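Local structure of diguanylate cyclase (Pseudomonas aeruginosa, 5M3C) at residues 297-302 and 325-330; 40-45 and 84-89. The protein belongs to the two-domain proteins that join a GGDEF domain to an EAL domain, and holds calcium in both and guanosine-5'-triphosphate in the first. All coordinates share one frame; numbering follows the deposited sequence.

Contact 1: 297-302 and 325-330. With CA (calcium ion), chain H.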
loop_
_atom_site.group_PDB
_atom_site.type_symbol
_atom_site.label_atom_id
_atom_site.label_comp_id
_atom_site.label_asym_id
_atom_site.label_seq_id
_atom_site.Cartn_x
_atom_site.Cartn_y
_atom_site.Cartn_z
ATOM N N ARG B 297 2.002 26.436 -19.463
ATOM C CA ARG B 297 2.337 25.644 -20.643
ATOM C C ARG B 297 2.869 24.242 -20.306
ATOM O O ARG B 297 2.904 23.369 -21.174
ATOM C CB ARG B 297 3.360 26.395 -21.503
ATOM N N LEU B 298 3.275 24.024 -19.055
ATOM C CA LEU B 298 3.886 22.750 -18.653
ATOM C C LEU B 298 2.997 21.895 -17.737
ATOM O O LEU B 298 2.451 22.381 -16.740
ATOM C CB LEU B 298 5.228 23.012 -17.960
ATOM C CG LEU B 298 5.905 21.814 -17.284
ATOM C CD1 LEU B 298 6.598 20.923 -18.304
ATOM C CD2 LEU B 298 6.897 22.297 -16.238
ATOM N N GLN B 299 2.875 20.614 -18.077
ATOM C CA GLN B 299 2.103 19.668 -17.273
ATOM C C GLN B 299 2.981 18.530 -16.753
ATOM O O GLN B 299 3.743 17.919 -17.510
ATOM C CB GLN B 299 0.943 19.089 -18.088
ATOM C CG GLN B 299 0.229 17.929 -17.411
ATOM C CD GLN B 299 -0.964 17.432 -18.207
ATOM O OE1 GLN B 299 -1.803 18.222 -18.637
ATOM N NE2 GLN B 299 -1.048 16.119 -18.402
ATOM N N LEU B 300 2.861 18.248 -15.459
ATOM C CA LEU B 300 3.620 17.169 -14.831
ATOM C C LEU B 300 2.726 15.970 -14.544
ATOM O O LEU B 300 1.809 16.052 -13.726
ATOM C CB LEU B 300 4.262 17.651 -13.531
ATOM C CG LEU B 300 5.261 18.797 -13.685
ATOM C CD1 LEU B 300 5.679 19.318 -12.320
ATOM C CD2 LEU B 300 6.472 18.355 -14.492
ATOM N N GLU B 301 3.000 14.859 -15.222
ATOM C CA GLU B 301 2.232 13.634 -15.032
ATOM C C GLU B 301 2.858 12.805 -13.923
ATOM O O GLU B 301 4.069 12.624 -13.890
ATOM C CB GLU B 301 2.193 12.815 -16.326
ATOM C CG GLU B 301 1.388 13.448 -17.451
ATOM C CD GLU B 301 1.390 12.610 -18.716
ATOM O OE1 GLU B 301 1.931 11.483 -18.687
ATOM O OE2 GLU B 301 0.851 13.074 -19.741
ATOM N N ILE B 302 2.032 12.301 -13.013
ATOM C CA ILE B 302 2.530 11.469 -11.925
ATOM C C ILE B 302 1.719 10.184 -11.835
ATOM O O ILE B 302 0.492 10.214 -11.851
ATOM C CB ILE B 302 2.480 12.211 -10.577
ATOM C CG1 ILE B 302 2.953 13.657 -10.759
ATOM C CG2 ILE B 302 3.329 11.486 -9.544
ATOM C CD1 ILE B 302 3.117 14.427 -9.467
ATOM N N GLY B 325 1.950 27.333 -11.132
ATOM C CA GLY B 325 1.016 27.459 -12.246
ATOM C C GLY B 325 1.046 26.287 -13.208
ATOM O O GLY B 325 0.249 26.228 -14.147
ATOM N N VAL B 326 1.964 25.351 -12.980
ATOM C CA VAL B 326 2.074 24.176 -13.838
ATOM C C VAL B 326 0.899 23.248 -13.586
ATOM O O VAL B 326 0.320 23.248 -12.500
ATOM C CB VAL B 326 3.381 23.392 -13.599
ATOM C CG1 VAL B 326 4.583 24.325 -13.634
ATOM C CG2 VAL B 326 3.324 22.636 -12.281
ATOM N N GLN B 327 0.549 22.455 -14.591
ATOM C CA GLN B 327 -0.579 21.541 -14.465
ATOM C C GLN B 327 -0.137 20.209 -13.872
ATOM O O GLN B 327 1.016 19.800 -14.025
ATOM C CB GLN B 327 -1.251 21.329 -15.824
ATOM C CG GLN B 327 -1.830 22.604 -16.417
ATOM C CD GLN B 327 -2.775 22.336 -17.568
ATOM O OE1 GLN B 327 -2.599 21.380 -18.323
ATOM N NE2 GLN B 327 -3.787 23.183 -17.710
ATOM N N LEU B 328 -1.061 19.543 -13.185
ATOM C CA LEU B 328 -0.793 18.237 -12.597
ATOM C C LEU B 328 -1.762 17.197 -13.132
ATOM O O LEU B 328 -2.954 17.466 -13.294
ATOM C CB LEU B 328 -0.899 18.305 -11.077
ATOM C CG LEU B 328 0.137 19.190 -10.388
ATOM C CD1 LEU B 328 -0.075 19.152 -8.883
ATOM C CD2 LEU B 328 1.552 18.755 -10.743
ATOM N N ALA B 329 -1.240 16.005 -13.399
ATOM C CA ALA B 329 -2.041 14.927 -13.960
ATOM C C ALA B 329 -1.732 13.601 -13.284
ATOM O O ALA B 329 -0.583 13.311 -12.950
ATOM C CB ALA B 329 -1.795 14.815 -15.457
ATOM N N ILE B 330 -2.770 12.801 -13.085
ATOM C CA ILE B 330 -2.606 11.462 -12.559
ATOM C C ILE B 330 -2.552 10.480 -13.730
ATOM O O ILE B 330 -3.473 10.409 -14.554
ATOM C CB ILE B 330 -3.737 11.106 -11.572
ATOM C CG1 ILE B 330 -3.415 9.815 -10.822
ATOM C CG2 ILE B 330 -5.067 10.981 -12.289
ATOM C CD1 ILE B 330 -2.407 10.007 -9.714
HETATM CA CA CA H . 2.534 9.521 -19.260
#

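Contact 2: 40-45 and 84-89. With CA (calcium ion), chain G; GTP (guanosine-5'-triphosphate), chain I.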
loop_
_atom_site.group_PDB
_atom_site.type_symbol
_atom_site.label_atom_id
_atom_site.label_comp_id
_atom_site.label_asym_id
_atom_site.label_seq_id
_atom_site.Cartn_x
_atom_site.Cartn_y
_atom_site.Cartn_z
ATOM N N ILE B 40 29.965 -12.993 -0.753
ATOM C CA ILE B 40 29.111 -12.152 0.088
ATOM C C ILE B 40 29.480 -10.675 -0.005
ATOM O O ILE B 40 30.575 -10.280 0.377
ATOM C CB ILE B 40 29.201 -12.560 1.568
ATOM C CG1 ILE B 40 28.700 -13.995 1.755
ATOM C CG2 ILE B 40 28.407 -11.589 2.427
ATOM C CD1 ILE B 40 28.791 -14.493 3.182
ATOM N N ASP B 41 28.547 -9.863 -0.490
ATOM C CA ASP B 41 28.768 -8.431 -0.654
ATOM C C ASP B 41 27.781 -7.653 0.211
ATOM O O ASP B 41 26.569 -7.767 0.034
ATOM C CB ASP B 41 28.601 -8.052 -2.127
ATOM C CG ASP B 41 29.012 -6.620 -2.420
ATOM O OD1 ASP B 41 28.785 -5.744 -1.561
ATOM O OD2 ASP B 41 29.557 -6.366 -3.516
ATOM N N LEU B 42 28.299 -6.867 1.150
ATOM C CA LEU B 42 27.447 -6.111 2.063
ATOM C C LEU B 42 26.450 -5.258 1.287
ATOM O O LEU B 42 26.768 -4.744 0.215
ATOM C CB LEU B 42 28.289 -5.227 2.991
ATOM C CG LEU B 42 29.187 -5.958 3.996
ATOM C CD1 LEU B 42 29.785 -4.985 5.001
ATOM C CD2 LEU B 42 28.427 -7.060 4.722
ATOM N N ASP B 43 25.245 -5.117 1.834
ATOM C CA ASP B 43 24.175 -4.362 1.181
ATOM C C ASP B 43 24.181 -2.884 1.568
ATOM O O ASP B 43 24.184 -2.540 2.749
ATOM C CB ASP B 43 22.813 -4.968 1.524
ATOM C CG ASP B 43 22.545 -6.260 0.781
ATOM O OD1 ASP B 43 22.931 -6.359 -0.404
ATOM O OD2 ASP B 43 21.936 -7.173 1.376
ATOM N N ARG B 44 24.175 -2.017 0.558
ATOM C CA ARG B 44 24.091 -0.574 0.768
ATOM C C ARG B 44 24.951 -0.117 1.944
ATOM O O ARG B 44 24.473 0.558 2.855
ATOM C CB ARG B 44 22.633 -0.156 0.978
ATOM C CG ARG B 44 21.755 -0.361 -0.249
ATOM N N PHE B 45 26.226 -0.488 1.908
ATOM C CA PHE B 45 27.165 -0.139 2.968
ATOM C C PHE B 45 27.677 1.293 2.805
ATOM O O PHE B 45 28.177 1.891 3.760
ATOM C CB PHE B 45 28.339 -1.122 2.972
ATOM C CG PHE B 45 29.134 -1.120 4.249
ATOM C CD1 PHE B 45 28.642 -1.737 5.390
ATOM C CD2 PHE B 45 30.378 -0.517 4.306
ATOM C CE1 PHE B 45 29.373 -1.741 6.565
ATOM C CE2 PHE B 45 31.116 -0.520 5.476
ATOM C CZ PHE B 45 30.612 -1.132 6.609
ATOM N N ASP B 84 33.986 -4.235 0.792
ATOM C CA ASP B 84 32.924 -4.796 1.615
ATOM C C ASP B 84 32.537 -6.176 1.101
ATOM O O ASP B 84 31.411 -6.629 1.303
ATOM C CB ASP B 84 31.700 -3.881 1.609
ATOM C CG ASP B 84 30.972 -3.889 0.280
ATOM O OD1 ASP B 84 31.638 -4.059 -0.763
ATOM O OD2 ASP B 84 29.733 -3.725 0.276
ATOM N N GLU B 85 33.475 -6.842 0.434
ATOM C CA GLU B 85 33.211 -8.158 -0.134
ATOM C C GLU B 85 33.992 -9.240 0.598
ATOM O O GLU B 85 35.207 -9.136 0.772
ATOM C CB GLU B 85 33.565 -8.181 -1.622
ATOM C CG GLU B 85 32.589 -7.424 -2.505
ATOM C CD GLU B 85 33.021 -7.397 -3.957
ATOM O OE1 GLU B 85 34.243 -7.333 -4.208
ATOM O OE2 GLU B 85 32.140 -7.435 -4.842
ATOM N N PHE B 86 33.276 -10.274 1.030
ATOM C CA PHE B 86 33.877 -11.436 1.669
ATOM C C PHE B 86 33.638 -12.654 0.796
ATOM O O PHE B 86 32.634 -12.735 0.085
ATOM C CB PHE B 86 33.266 -11.668 3.048
ATOM C CG PHE B 86 33.392 -10.493 3.970
ATOM C CD1 PHE B 86 32.457 -9.471 3.940
ATOM C CD2 PHE B 86 34.446 -10.406 4.864
ATOM C CE1 PHE B 86 32.571 -8.384 4.785
ATOM C CE2 PHE B 86 34.567 -9.321 5.711
ATOM C CZ PHE B 86 33.628 -8.307 5.671
ATOM N N ILE B 87 34.566 -13.601 0.850
ATOM C CA ILE B 87 34.446 -14.824 0.076
ATOM C C ILE B 87 34.697 -16.022 0.977
ATOM O O ILE B 87 35.534 -15.971 1.880
ATOM C CB ILE B 87 35.410 -14.826 -1.127
ATOM C CG1 ILE B 87 34.975 -15.885 -2.141
ATOM C CG2 ILE B 87 36.846 -15.040 -0.669
ATOM C CD1 ILE B 87 35.426 -15.592 -3.556
ATOM N N ILE B 88 33.954 -17.095 0.730
ATOM C CA ILE B 88 33.944 -18.243 1.623
ATOM C C ILE B 88 34.100 -19.548 0.855
ATOM O O ILE B 88 33.623 -19.678 -0.272
ATOM C CB ILE B 88 32.634 -18.290 2.430
ATOM C CG1 ILE B 88 32.508 -17.035 3.293
ATOM C CG2 ILE B 88 32.581 -19.532 3.305
ATOM C CD1 ILE B 88 31.142 -16.860 3.918
ATOM N N LEU B 89 34.765 -20.513 1.483
ATOM C CA LEU B 89 35.030 -21.805 0.867
ATOM C C LEU B 89 34.514 -22.922 1.769
ATOM O O LEU B 89 34.763 -22.925 2.974
ATOM C CB LEU B 89 36.536 -21.953 0.605
ATOM C CG LEU B 89 37.109 -23.185 -0.116
ATOM C CD1 LEU B 89 37.635 -24.204 0.883
ATOM C CD2 LEU B 89 36.116 -23.829 -1.072
HETATM CA CA CA G . 28.124 -3.614 -1.307
HETATM P PG GTP I . 25.287 -2.394 -3.018
HETATM O O1G GTP I . 24.853 -2.008 -4.412
HETATM O O2G GTP I . 24.233 -3.103 -2.204
HETATM O O3G GTP I . 26.645 -3.050 -2.951
HETATM O O3B GTP I . 25.447 -1.004 -2.219
HETATM P PB GTP I . 26.878 -0.496 -1.682
HETATM O O1B GTP I . 26.744 0.950 -1.266
HETATM O O2B GTP I . 27.412 -1.504 -0.691
HETATM O O3A GTP I . 27.739 -0.550 -3.045
HETATM P PA GTP I . 29.332 -0.784 -3.062
HETATM O O1A GTP I . 29.897 -0.098 -4.283
HETATM O O2A GTP I . 29.618 -2.249 -2.820
HETATM O "O5'" GTP I . 29.811 0.036 -1.775
HETATM C "C5'" GTP I . 30.912 -0.449 -1.027
HETATM C "C4'" GTP I . 31.100 0.474 0.158
HETATM O "O4'" GTP I . 31.948 -0.152 1.122
HETATM C "C3'" GTP I . 31.757 1.785 -0.261
HETATM O "O3'" GTP I . 30.945 2.902 0.111
HETATM C "C2'" GTP I . 33.080 1.808 0.474
HETATM O "O2'" GTP I . 33.405 3.111 0.963
HETATM C "C1'" GTP I . 32.858 0.829 1.612
HETATM N N9 GTP I . 34.138 0.233 2.036
HETATM C C8 GTP I . 34.940 -0.556 1.301
HETATM N N7 GTP I . 36.035 -0.910 2.023
HETATM C C5 GTP I . 35.931 -0.336 3.235
HETATM C C6 GTP I . 36.732 -0.295 4.476
HETATM O O6 GTP I . 37.813 -0.913 4.550
HETATM N N1 GTP I . 36.266 0.419 5.512
HETATM C C2 GTP I . 35.100 1.091 5.451
HETATM N N2 GTP I . 34.689 1.793 6.535
HETATM N N3 GTP I . 34.317 1.097 4.346
HETATM C C4 GTP I . 34.676 0.416 3.236
#

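Contact 1: 297-302 and 325-330
Two groups of the neighbouring strand converge on Gln327 O. Leu300 N gives it a nearly straight hydrogen bond, N to O 2.8 Å with 175° at the hydrogen. The CA-H of Gln299 adds a softer contact, Gln299 CA lying 3.4 Å from Gln327 O. Ala329 O repeats the pattern two residues on, accepting from Ile302 N at 2.8 Å and meeting the CA-H of Glu301. In the other direction Leu298 O receives Gln327 N, and Leu300 O receives Ala329 N at 3.1 Å. Such a ladder, with 26° between the strand directions, defines a twisted parallel pair.

The side chains divide between two faces. On one, Leu300 CB meets Leu328 CD2 at 4.0 Å. At the start of the pair Leu298 and Val326 lie side by side and point the same way, Leu298 CD2 being 4.0 Å from Val326 CG1, while the other Val326 branch, CG2, reaches Leu300 CD1. The opposite face carries Gln299, Gln327, Glu301 and Ala329. Glu301 brushes the Ala329 methyl with its CG (to Ala329 CB, 4.0 Å); with CG opposite the carbonyl carbon (chi1 -68°) and the chain extended beyond, its carboxylate is carried away from strand 327-330. There OE1 of Glu301 binds calcium at 2.1 Å, together with Glu210, Asn269 and Asp331, and OE2 pairs with Lys352, so both oxygens are held.

The connection between the strands runs through the short helix 304-307 and then helix 312-324, a beta-alpha-beta unit of the barrel-like EAL fold; the longer helix packs through Leu318 on Ile302 and Leu328 and through Leu321 on Leu300. Helix 280-291 meets Leu298 and Leu300, and strands 266-269 and 350-353 extend the sheet on either side.

Contact 2: 40-45 and 84-89
The carboxylates of Asp41 and Asp84 stand almost perpendicular, their planes 85° apart, and present one oxygen each to the same calcium: Asp41 OD1 at 2.2 Å and Asp84 OD2 at 2.3 Å. Asp84 achieves this with CG between its backbone N and carbonyl carbon (chi1 71°). Leu42 O and three phosphate oxygens of guanosine-5'-triphosphate bind the ion too, which accounts for the closeness of these oxygens. Glu85 lays CG and OE2 against Asp41 OD2, the carboxylate planes 78° apart; Glu85 OE2 and Asp41 OD2, 3.1 Å apart, are two acceptors without a hydrogen bond.

The side chains of Leu42 and Asp84 slide past each other in opposite directions, Leu42 CB 3.4 Å from Asp84 OD2, beside the bond from Leu42 N to Asp84 O (3.1 Å). Leu42 CG comes to the edge of the Phe86 ring, and Ile40 and Phe86 form an antiparallel hydrogen-bonded pair. Past the strand, Arg44 N and Phe45 N donate to phosphate oxygens.

Asp84, Glu85 and Phe86 end the GGDEF motif, Asp84 in the turn after strand 77-82 and the other two opening strand 85-90. Strand 119-132 flanks strand 35-43 on its other side; helix 54-70 packs on Leu42, Phe45 and Phe86, and helix 139-155 on Asp41 and Glu85.

In the fold
Both contacts are buried strand pairs with a calcium ion beside them, yet they share no element: contact 2 belongs to the GGDEF domain and contact 1 to the EAL domain, their centres 44 Å apart on opposite sides of the chain's centre. Contact 1 joins parallel neighbours inside an eight-stranded sheet, and a single one of its side chains reaches the metal. In contact 2 the strands are antiparallel and both segments supply ligands, from two side chains and a backbone carbonyl, with a nucleotide completing the site. Accordingly, aliphatic packing and a backbone ladder dominate contact 1, whereas acidic groups dominate the ligand-binding end of contact 2.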